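Local coordinates for uncharacterized protein (Bacteroides fragilis, PDB 3NNG) that is of unknown function, but carries a calcium-bound F5/8 type C (discoidin-like) domain that may, as in relatives, bind carbohydrate, at residues S15-R19 and S20-V24; V98-E101 and G102-E105. The protein carries 1 engineered substitution. All blocks are in the same frame, centred on the assembly; numbering follows the deposited sequence.

Interaction 1 of 2, residues S15-R19 and S20-V24; sequences SAVDR and SAWSV
R19 lies over one face of the W22 indole. Its CG sits 3.5 Å from the centroid of the W22 six-membered ring, only 11° off the ring normal. This is a CH-pi contact made by the aliphatic part of the arginine. The guanidinium beyond it stands nearly upright to the ring, the two planes 84° apart, so it does not stack. The bend at chi3 turns that charged end off the indole, and NH1 forms a salt bridge with E153. V17 meets the same indole differently. Its CG1 touches W22 CZ2 at 3.8 Å, at the ring edge and near its plane. S20 OG and S20 N both donate to D18 OD1. The hydroxyl uses the syn lone pair, at 3.2 Å from S20 OG to D18 OD1. The amide comes from above the carboxylate plane, and its bond is almost straight (173°). R19 to W22 is a type I beta turn, closed by W22 N to R19 O at 2.9 Å. A water bridges D18 O and A21 N. The segment with this turn links strand 14-16, paired with strand 148-159, to strand 23-26, paired with strand 63-68. W22 packs on L68 and L156 from these two partner strands.

Interaction 2 of 2, residues V98-E101 and G102-E105; sequences VRKE and GETE
K100 and E103 close a type II beta turn at the end of strand 93-100, in the loop that leads to strand 107-114 of the F5/8 type C domain. E103 N donates to K100 O at 3.0 Å. G102 takes a positive phi of 81°, as expected at the third position of such a turn. R99 makes the main side-chain contact. Its CG is anti to the backbone N (chi1 -164°), and chi2 is extended too. The chain then bends at chi3 (51°) and brings the guanidinium to the backbone of E103. CD passes 3.3 Å from E103 O on the way. NE of the same guanidinium forms a salt bridge with E137 of strand 124-144. R99 therefore joins the turn to the neighbouring strand. K100 and E103 touch through their aliphatic parts, K100 CB to E103 CG at 3.8 Å. Their charged ends do not meet; K100 NZ and E103 OE1 are 5.9 Å apart. A water accepts from K100 N and donates to E105 O, bridging strand and loop. R99 NH1 reaches E103 O at 2.6 Å, nearly along the C=O axis, with the oxygen close to the guanidinium plane.

Overall arrangement
Interactions 1 and 2 are separate local turns, in series along the chain. Their centres are about 18 Å apart and their nearest atoms about 10 Å, so they do not touch. Both belong to the same antiparallel sheet system. Residues 15-24 join two of its strands, while 98-105 begin the connection between strands 93-100 and 107-114. In each, an arginine forms a salt bridge with a glutamate of a strand outside the contact: E153 in strand 148-159 for R19, E137 in strand 124-144 for R99. The R19 side chain is about 7 Å from the calcium ion, and E153 belongs to the metal site. Interaction 2 is a surface contact, its centre about 18 Å from the chain centre, against 12 Å for interaction 1.

Interaction 1 of 2, residues S15-R19 and S20-V24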
loop_
_atom_site.group_PDB
_atom_site.type_symbol
_atom_site.label_atom_id
_atom_site.label_comp_id
_atom_site.label_asym_id
_atom_site.label_seq_id
_atom_site.Cartn_x
_atom_site.Cartn_y
_atom_site.Cartn_z
ATOM N N SER A 15 0.491 -14.975 -5.056
ATOM C CA SER A 15 1.036 -14.489 -6.318
ATOM C C SER A 15 0.859 -12.974 -6.432
ATOM O O SER A 15 -0.263 -12.482 -6.371
ATOM C CB SER A 15 0.334 -15.172 -7.488
ATOM O OG SER A 15 1.091 -15.047 -8.670
ATOM N N ALA A 16 1.957 -12.239 -6.594
ATOM C CA ALA A 16 1.884 -10.787 -6.783
ATOM C C ALA A 16 1.056 -10.440 -8.025
ATOM O O ALA A 16 1.236 -11.033 -9.084
ATOM C CB ALA A 16 3.273 -10.196 -6.907
ATOM N N VAL A 17 0.155 -9.475 -7.890
ATOM C CA VAL A 17 -0.683 -9.047 -9.007
ATOM C C VAL A 17 0.082 -8.049 -9.888
ATOM O O VAL A 17 0.640 -7.075 -9.380
ATOM C CB VAL A 17 -1.990 -8.398 -8.482
ATOM C CG1 VAL A 17 -2.813 -7.784 -9.615
ATOM C CG2 VAL A 17 -2.812 -9.402 -7.680
ATOM N N ASP A 18 0.107 -8.292 -11.199
ATOM C CA ASP A 18 0.745 -7.374 -12.153
ATOM C C ASP A 18 0.138 -5.980 -12.026
ATOM O O ASP A 18 -1.085 -5.838 -11.990
ATOM C CB ASP A 18 0.599 -7.894 -13.591
ATOM C CG ASP A 18 0.775 -6.792 -14.641
ATOM O OD1 ASP A 18 1.703 -5.969 -14.506
ATOM O OD2 ASP A 18 -0.010 -6.743 -15.612
ATOM N N ARG A 19 0.995 -4.955 -11.965
ATOM C CA ARG A 19 0.571 -3.605 -11.576
ATOM C C ARG A 19 0.574 -2.590 -12.729
ATOM O O ARG A 19 0.109 -1.455 -12.575
ATOM C CB ARG A 19 1.467 -3.084 -10.430
ATOM C CG ARG A 19 1.417 -3.929 -9.150
ATOM C CD ARG A 19 2.514 -3.559 -8.160
ATOM N NE ARG A 19 3.845 -3.814 -8.696
ATOM C CZ ARG A 19 4.985 -3.586 -8.044
ATOM N NH1 ARG A 19 4.981 -3.091 -6.800
ATOM N NH2 ARG A 19 6.142 -3.852 -8.643
ATOM N N SER A 20 1.094 -3.000 -13.877
ATOM C CA SER A 20 1.367 -2.069 -14.976
ATOM C C SER A 20 0.141 -1.331 -15.519
ATOM O O SER A 20 0.288 -0.316 -16.188
ATOM C CB SER A 20 2.066 -2.793 -16.131
ATOM O OG SER A 20 1.200 -3.754 -16.698
ATOM N N ALA A 21 -1.058 -1.839 -15.256
ATOM C CA ALA A 21 -2.261 -1.163 -15.734
ATOM C C ALA A 21 -3.065 -0.569 -14.584
ATOM O O ALA A 21 -4.162 -0.052 -14.778
ATOM C CB ALA A 21 -3.130 -2.109 -16.591
ATOM N N TRP A 22 -2.517 -0.660 -13.379
ATOM C CA TRP A 22 -3.096 0.035 -12.235
ATOM C C TRP A 22 -3.139 1.551 -12.427
ATOM O O TRP A 22 -2.292 2.150 -13.108
ATOM C CB TRP A 22 -2.303 -0.287 -10.972
ATOM C CG TRP A 22 -2.546 -1.662 -10.472
ATOM C CD1 TRP A 22 -3.255 -2.668 -11.099
ATOM C CD2 TRP A 22 -2.083 -2.205 -9.235
ATOM N NE1 TRP A 22 -3.251 -3.804 -10.314
ATOM C CE2 TRP A 22 -2.536 -3.544 -9.169
ATOM C CE3 TRP A 22 -1.327 -1.688 -8.173
ATOM C CZ2 TRP A 22 -2.268 -4.359 -8.080
ATOM C CZ3 TRP A 22 -1.054 -2.500 -7.104
ATOM C CH2 TRP A 22 -1.523 -3.825 -7.062
ATOM N N SER A 23 -4.135 2.171 -11.812
ATOM C CA SER A 23 -4.267 3.625 -11.806
ATOM C C SER A 23 -4.196 4.062 -10.341
ATOM O O SER A 23 -5.106 3.794 -9.560
ATOM C CB SER A 23 -5.598 4.029 -12.455
ATOM O OG SER A 23 -5.764 5.435 -12.491
ATOM N N VAL A 24 -3.103 4.713 -9.967
ATOM C CA VAL A 24 -2.816 4.942 -8.555
ATOM C C VAL A 24 -2.904 6.416 -8.177
ATOM O O VAL A 24 -2.667 7.291 -9.007
ATOM C CB VAL A 24 -1.416 4.396 -8.168
ATOM C CG1 VAL A 24 -1.268 2.942 -8.614
ATOM C CG2 VAL A 24 -0.317 5.250 -8.781
HETATM O O HOH W 1 -2.011 -4.229 -14.119
#

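Interaction 2 of 2, residues V98-E101 and G102-E105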
loop_
_atom_site.group_PDB
_atom_site.type_symbol
_atom_site.label_atom_id
_atom_site.label_comp_id
_atom_site.label_asym_id
_atom_site.label_seq_id
_atom_site.Cartn_x
_atom_site.Cartn_y
_atom_site.Cartn_z
ATOM N N VAL A 98 -11.318 -1.581 0.803
ATOM C CA VAL A 98 -11.445 -2.011 -0.590
ATOM C C VAL A 98 -12.842 -1.722 -1.101
ATOM O O VAL A 98 -13.778 -1.550 -0.317
ATOM C CB VAL A 98 -11.166 -3.517 -0.755
ATOM C CG1 VAL A 98 -9.748 -3.847 -0.289
ATOM C CG2 VAL A 98 -12.168 -4.319 0.054
ATOM N N ARG A 99 -12.965 -1.654 -2.421
ATOM C CA ARG A 99 -14.253 -1.533 -3.088
ATOM C C ARG A 99 -14.345 -2.685 -4.090
ATOM O O ARG A 99 -13.444 -2.893 -4.904
ATOM C CB ARG A 99 -14.361 -0.182 -3.810
ATOM C CG ARG A 99 -15.775 0.223 -4.206
ATOM C CD ARG A 99 -15.771 1.529 -4.997
ATOM N NE ARG A 99 -14.818 1.478 -6.110
ATOM C CZ ARG A 99 -15.028 0.844 -7.262
ATOM N NH1 ARG A 99 -16.170 0.193 -7.475
ATOM N NH2 ARG A 99 -14.084 0.847 -8.205
ATOM N N LYS A 100 -15.419 -3.451 -4.019
ATOM C CA LYS A 100 -15.577 -4.568 -4.932
ATOM C C LYS A 100 -16.128 -4.059 -6.254
ATOM O O LYS A 100 -16.817 -3.032 -6.293
ATOM C CB LYS A 100 -16.454 -5.658 -4.305
ATOM C CG LYS A 100 -15.782 -6.322 -3.094
ATOM C CD LYS A 100 -16.778 -7.016 -2.173
ATOM C CE LYS A 100 -16.812 -8.527 -2.410
ATOM N NZ LYS A 100 -16.979 -9.296 -1.137
ATOM N N GLU A 101 -15.796 -4.761 -7.336
ATOM C CA GLU A 101 -16.246 -4.389 -8.671
ATOM C C GLU A 101 -17.761 -4.269 -8.727
ATOM O O GLU A 101 -18.470 -5.102 -8.184
ATOM C CB GLU A 101 -15.776 -5.408 -9.700
ATOM C CG GLU A 101 -16.223 -5.080 -11.118
ATOM C CD GLU A 101 -15.484 -5.894 -12.166
ATOM O OE1 GLU A 101 -15.531 -7.144 -12.094
ATOM O OE2 GLU A 101 -14.852 -5.281 -13.058
ATOM N N GLY A 102 -18.250 -3.221 -9.383
ATOM C CA GLY A 102 -19.680 -2.989 -9.481
ATOM C C GLY A 102 -20.295 -2.338 -8.257
ATOM O O GLY A 102 -21.473 -1.981 -8.267
ATOM N N GLU A 103 -19.516 -2.176 -7.192
ATOM C CA GLU A 103 -20.059 -1.551 -5.981
ATOM C C GLU A 103 -19.611 -0.108 -5.842
ATOM O O GLU A 103 -18.527 0.253 -6.298
ATOM C CB GLU A 103 -19.630 -2.318 -4.742
ATOM C CG GLU A 103 -19.688 -3.807 -4.922
ATOM C CD GLU A 103 -20.637 -4.448 -3.958
ATOM O OE1 GLU A 103 -20.234 -4.680 -2.798
ATOM O OE2 GLU A 103 -21.788 -4.707 -4.363
ATOM N N THR A 104 -20.445 0.715 -5.209
ATOM C CA THR A 104 -20.120 2.124 -5.008
ATOM C C THR A 104 -19.805 2.370 -3.543
ATOM O O THR A 104 -19.302 3.432 -3.162
ATOM C CB THR A 104 -21.294 3.031 -5.407
ATOM O OG1 THR A 104 -22.474 2.559 -4.756
ATOM C CG2 THR A 104 -21.510 3.031 -6.929
ATOM N N GLU A 105 -20.127 1.394 -2.710
ATOM C CA GLU A 105 -19.815 1.495 -1.299
ATOM C C GLU A 105 -18.504 0.767 -1.008
ATOM O O GLU A 105 -18.204 -0.256 -1.624
ATOM C CB GLU A 105 -20.959 0.906 -0.472
ATOM C CG GLU A 105 -22.287 1.614 -0.675
ATOM C CD GLU A 105 -22.317 3.010 -0.061
ATOM O OE1 GLU A 105 -21.833 3.183 1.084
ATOM O OE2 GLU A 105 -22.839 3.932 -0.724
HETATM O O HOH W 2 -17.264 -2.786 -2.130
#